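Local coordinates for RegF protein (Neisseria gonorrhoeae, PDB 4HOJ) that binds glutathione and calcium ions and, as a glutathione transferase homolog of the stringent starvation protein A type, probably acts in the response to starvation, at residues A123-S135 and L163-L177. Numbering follows the deposited sequence.
Sequences AREAIGNGLTMLS and LDHYDVKLGKSAAPL. With CA (calcium ion), chain B.
Gly128 on helix 117-134 and Leu170 on the extended connection between helices 151-161 and 175-185 bring their CA atoms within 5.1 Å, and Ser135 and Leu177 meet as closely farther along, so the connection runs lengthwise down the helix. Three direct hydrogen bonds join the two, and each uses a main-chain atom of 163-177. Near one end, Arg124 donates from NE to Tyr166 O (2.8 Å), a partner lying at the edge of the guanidinium in its plane; with CG anti to the backbone N (chi1 -178°) and a bend at chi3, CG and CD lie beside the carbonyl oxygens of Tyr166 and Asp167. Midway, Thr132 OG1 works both ways: it gives its proton to Gly128 O, from the face opposite that approached by Thr132 N, and receives Gly171 N in a nearly straight bond (165°). Ser135 OG accepts Leu177 N (3.2 Å) at the first turn of helix 175-185, next to Ala174 at the N-cap. One water lies between Arg124 O and Lys169 N, accepting from the latter, and another joins Thr132 O to Ser173 OG.

Between these polar points lies an apolar seam. Val168 sets CG1 against Gly128 CA (3.6 Å) while its CG2 meets Ile127 CG2, the two side chains crossing at about a right angle. Leu131 CB is touched by the CD2 methyls of Leu170 and Leu177, and its CD1 meets Leu163 CD2 tip to tip (3.7 Å).

The type I turn from Asp164 to Asp167 binds calcium through Asp164 O, Asp164 OD1 and Asp167 OD1, with two waters completing the ligands seen. Because Arg124 grips the carbonyl just before Asp167, the contact ties this metal-bound turn to helix 117-134 within the helical C-terminal domain, and calcium probably helps offset the turn's negative charge.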
# COMPACT_ATOMS: atom_id res chain seq x y z
N ALA A 123 -14.88 16.09 3.24
CA ALA A 123 -14.00 15.11 3.90
C ALA A 123 -14.49 14.73 5.28
O ALA A 123 -14.46 13.56 5.65
CB ALA A 123 -12.54 15.61 3.95
N ARG A 124 -14.89 15.73 6.07
CA ARG A 124 -15.39 15.51 7.41
C ARG A 124 -16.64 14.64 7.36
O ARG A 124 -16.78 13.68 8.14
CB ARG A 124 -15.68 16.90 7.99
CG ARG A 124 -16.16 17.00 9.41
CD ARG A 124 -16.21 18.49 9.80
NE ARG A 124 -14.91 19.17 9.66
CZ ARG A 124 -14.64 20.18 8.83
NH1 ARG A 124 -15.58 20.69 8.04
NH2 ARG A 124 -13.42 20.70 8.79
N GLU A 125 -17.53 14.94 6.43
CA GLU A 125 -18.73 14.15 6.25
C GLU A 125 -18.40 12.72 5.89
O GLU A 125 -18.98 11.77 6.44
CB GLU A 125 -19.52 14.78 5.11
CG GLU A 125 -20.82 14.09 4.79
CD GLU A 125 -21.97 14.67 5.58
OE1 GLU A 125 -21.70 15.24 6.67
OE2 GLU A 125 -23.13 14.58 5.12
N ALA A 126 -17.47 12.54 4.96
CA ALA A 126 -17.13 11.19 4.52
C ALA A 126 -16.49 10.35 5.60
O ALA A 126 -16.72 9.17 5.70
CB ALA A 126 -16.25 11.22 3.26
N ILE A 127 -15.72 10.99 6.46
CA ILE A 127 -15.12 10.24 7.56
C ILE A 127 -16.18 9.80 8.55
O ILE A 127 -16.17 8.64 8.96
CB ILE A 127 -14.04 11.08 8.28
CG1 ILE A 127 -12.83 11.30 7.35
CG2 ILE A 127 -13.66 10.44 9.64
CD1 ILE A 127 -11.83 12.35 7.88
N GLY A 128 -17.13 10.68 8.88
CA GLY A 128 -18.17 10.28 9.81
C GLY A 128 -18.99 9.14 9.24
O GLY A 128 -19.34 8.21 9.95
N ASN A 129 -19.31 9.22 7.96
CA ASN A 129 -20.14 8.19 7.35
C ASN A 129 -19.40 6.86 7.29
O ASN A 129 -19.98 5.79 7.58
CB ASN A 129 -20.55 8.65 5.96
CG ASN A 129 -21.59 9.75 6.00
OD1 ASN A 129 -22.40 9.83 6.94
ND2 ASN A 129 -21.58 10.61 4.99
N GLY A 130 -18.13 6.92 6.90
CA GLY A 130 -17.28 5.74 6.81
C GLY A 130 -17.08 5.04 8.13
O GLY A 130 -17.18 3.80 8.21
N LEU A 131 -16.78 5.81 9.17
CA LEU A 131 -16.58 5.23 10.49
C LEU A 131 -17.89 4.66 11.02
O LEU A 131 -17.87 3.62 11.68
CB LEU A 131 -16.02 6.28 11.46
CG LEU A 131 -14.56 6.66 11.15
CD1 LEU A 131 -14.07 7.79 12.07
CD2 LEU A 131 -13.57 5.51 11.22
N THR A 132 -19.02 5.32 10.75
CA THR A 132 -20.31 4.84 11.21
C THR A 132 -20.58 3.48 10.59
O THR A 132 -21.06 2.57 11.25
CB THR A 132 -21.45 5.85 10.92
OG1 THR A 132 -21.17 7.07 11.63
CG2 THR A 132 -22.80 5.29 11.39
N MET A 133 -20.22 3.32 9.32
CA MET A 133 -20.55 2.07 8.67
C MET A 133 -19.64 0.95 9.14
O MET A 133 -20.07 -0.21 9.19
CB MET A 133 -20.54 2.20 7.15
CG MET A 133 -21.57 3.19 6.66
SD MET A 133 -21.39 3.50 4.91
CE MET A 133 -21.20 1.83 4.31
N LEU A 134 -18.40 1.31 9.48
CA LEU A 134 -17.43 0.36 9.99
C LEU A 134 -17.69 -0.07 11.42
O LEU A 134 -17.24 -1.12 11.84
CB LEU A 134 -16.01 0.93 9.83
CG LEU A 134 -15.65 1.00 8.34
CD1 LEU A 134 -14.38 1.80 8.15
CD2 LEU A 134 -15.52 -0.40 7.71
N SER A 135 -18.45 0.72 12.17
CA SER A 135 -18.62 0.46 13.59
C SER A 135 -19.08 -0.97 13.96
O SER A 135 -18.52 -1.56 14.88
CB SER A 135 -19.48 1.54 14.26
OG SER A 135 -19.77 1.15 15.60
N LEU A 163 -11.33 12.78 16.39
CA LEU A 163 -12.70 13.06 15.93
C LEU A 163 -13.22 14.39 16.43
O LEU A 163 -13.84 15.15 15.64
CB LEU A 163 -13.68 11.97 16.29
CG LEU A 163 -13.32 10.60 15.72
CD1 LEU A 163 -14.33 9.56 16.18
CD2 LEU A 163 -13.23 10.65 14.21
N ASP A 164 -12.97 14.77 17.69
CA ASP A 164 -13.38 16.09 18.16
C ASP A 164 -12.62 17.20 17.42
O ASP A 164 -13.24 18.22 16.97
CB ASP A 164 -13.18 16.17 19.69
CG ASP A 164 -13.70 17.47 20.30
OD1 ASP A 164 -14.32 18.34 19.63
OD2 ASP A 164 -13.52 17.63 21.53
N HIS A 165 -11.30 17.06 17.28
CA HIS A 165 -10.48 18.06 16.61
C HIS A 165 -11.01 18.33 15.19
O HIS A 165 -11.09 19.48 14.77
CB HIS A 165 -9.01 17.54 16.61
CG HIS A 165 -8.06 18.35 15.79
ND1 HIS A 165 -7.72 19.64 16.12
CD2 HIS A 165 -7.41 18.07 14.63
CE1 HIS A 165 -6.87 20.12 15.22
NE2 HIS A 165 -6.66 19.18 14.31
N TYR A 166 -11.34 17.26 14.47
CA TYR A 166 -11.85 17.34 13.11
C TYR A 166 -13.34 17.67 13.02
O TYR A 166 -13.87 17.81 11.92
CB TYR A 166 -11.63 16.02 12.39
CG TYR A 166 -10.17 15.66 12.05
CD1 TYR A 166 -9.23 16.62 11.77
CD2 TYR A 166 -9.81 14.33 11.95
CE1 TYR A 166 -7.90 16.29 11.41
CE2 TYR A 166 -8.48 13.98 11.57
CZ TYR A 166 -7.58 14.92 11.31
OH TYR A 166 -6.29 14.59 10.96
N ASP A 167 -14.01 17.79 14.16
CA ASP A 167 -15.45 18.05 14.18
C ASP A 167 -16.27 16.98 13.44
O ASP A 167 -17.30 17.26 12.83
CB ASP A 167 -15.78 19.47 13.66
CG ASP A 167 -15.12 20.59 14.49
OD1 ASP A 167 -14.91 20.40 15.69
OD2 ASP A 167 -14.84 21.69 13.98
N VAL A 168 -15.81 15.74 13.53
CA VAL A 168 -16.48 14.61 12.94
C VAL A 168 -17.55 14.16 13.90
O VAL A 168 -17.29 13.92 15.07
CB VAL A 168 -15.53 13.46 12.69
CG1 VAL A 168 -16.33 12.15 12.32
CG2 VAL A 168 -14.58 13.82 11.55
N LYS A 169 -18.77 14.05 13.37
CA LYS A 169 -19.92 13.60 14.12
C LYS A 169 -20.32 12.20 13.63
O LYS A 169 -20.49 11.99 12.42
CB LYS A 169 -21.07 14.61 13.92
CG LYS A 169 -20.90 15.51 12.67
CD LYS A 169 -21.84 16.74 12.69
CE LYS A 169 -21.39 17.78 13.73
NZ LYS A 169 -22.20 19.04 13.67
N LEU A 170 -20.40 11.23 14.54
CA LEU A 170 -20.82 9.87 14.18
C LEU A 170 -22.27 9.60 14.55
O LEU A 170 -22.78 10.21 15.48
CB LEU A 170 -19.98 8.81 14.91
CG LEU A 170 -18.47 8.91 14.78
CD1 LEU A 170 -17.80 7.80 15.54
CD2 LEU A 170 -18.03 8.89 13.31
N GLY A 171 -22.90 8.67 13.84
CA GLY A 171 -24.23 8.22 14.21
C GLY A 171 -24.26 7.58 15.60
O GLY A 171 -23.25 7.07 16.10
N LYS A 172 -25.43 7.59 16.23
CA LYS A 172 -25.57 6.95 17.55
C LYS A 172 -25.30 5.44 17.48
O LYS A 172 -24.94 4.81 18.48
CB LYS A 172 -26.95 7.24 18.13
CG LYS A 172 -27.15 8.70 18.54
CD LYS A 172 -27.30 8.84 20.05
CE LYS A 172 -27.30 10.30 20.49
NZ LYS A 172 -25.95 10.93 20.34
N SER A 173 -25.43 4.87 16.29
CA SER A 173 -25.16 3.46 16.07
C SER A 173 -23.67 3.14 16.21
O SER A 173 -23.29 1.96 16.31
CB SER A 173 -25.63 3.05 14.67
OG SER A 173 -24.90 3.77 13.69
N ALA A 174 -22.85 4.18 16.20
CA ALA A 174 -21.40 4.01 16.29
C ALA A 174 -20.88 4.01 17.72
O ALA A 174 -19.66 4.10 17.94
CB ALA A 174 -20.68 5.06 15.45
N ALA A 175 -21.76 3.91 18.70
CA ALA A 175 -21.31 3.77 20.08
C ALA A 175 -20.24 2.67 20.27
O ALA A 175 -19.25 2.91 20.97
CB ALA A 175 -22.49 3.56 21.04
N PRO A 176 -20.40 1.50 19.61
CA PRO A 176 -19.38 0.45 19.77
C PRO A 176 -17.99 0.87 19.30
O PRO A 176 -17.00 0.54 19.95
CB PRO A 176 -19.92 -0.69 18.90
CG PRO A 176 -21.38 -0.56 19.02
CD PRO A 176 -21.63 0.93 19.00
N LEU A 177 -17.91 1.61 18.19
CA LEU A 177 -16.64 2.14 17.74
C LEU A 177 -16.02 3.09 18.78
O LEU A 177 -14.80 3.11 19.01
CB LEU A 177 -16.84 2.87 16.41
CG LEU A 177 -15.56 3.49 15.85
CD1 LEU A 177 -14.57 2.40 15.49
CD2 LEU A 177 -15.86 4.43 14.68
CA CA B . -14.65 19.77 17.97
O HOH W 1 -18.85 14.07 10.17
O HOH W 2 -23.22 1.87 13.00
O HOH W 3 -12.71 21.32 17.24
O HOH W 4 -16.65 18.55 17.53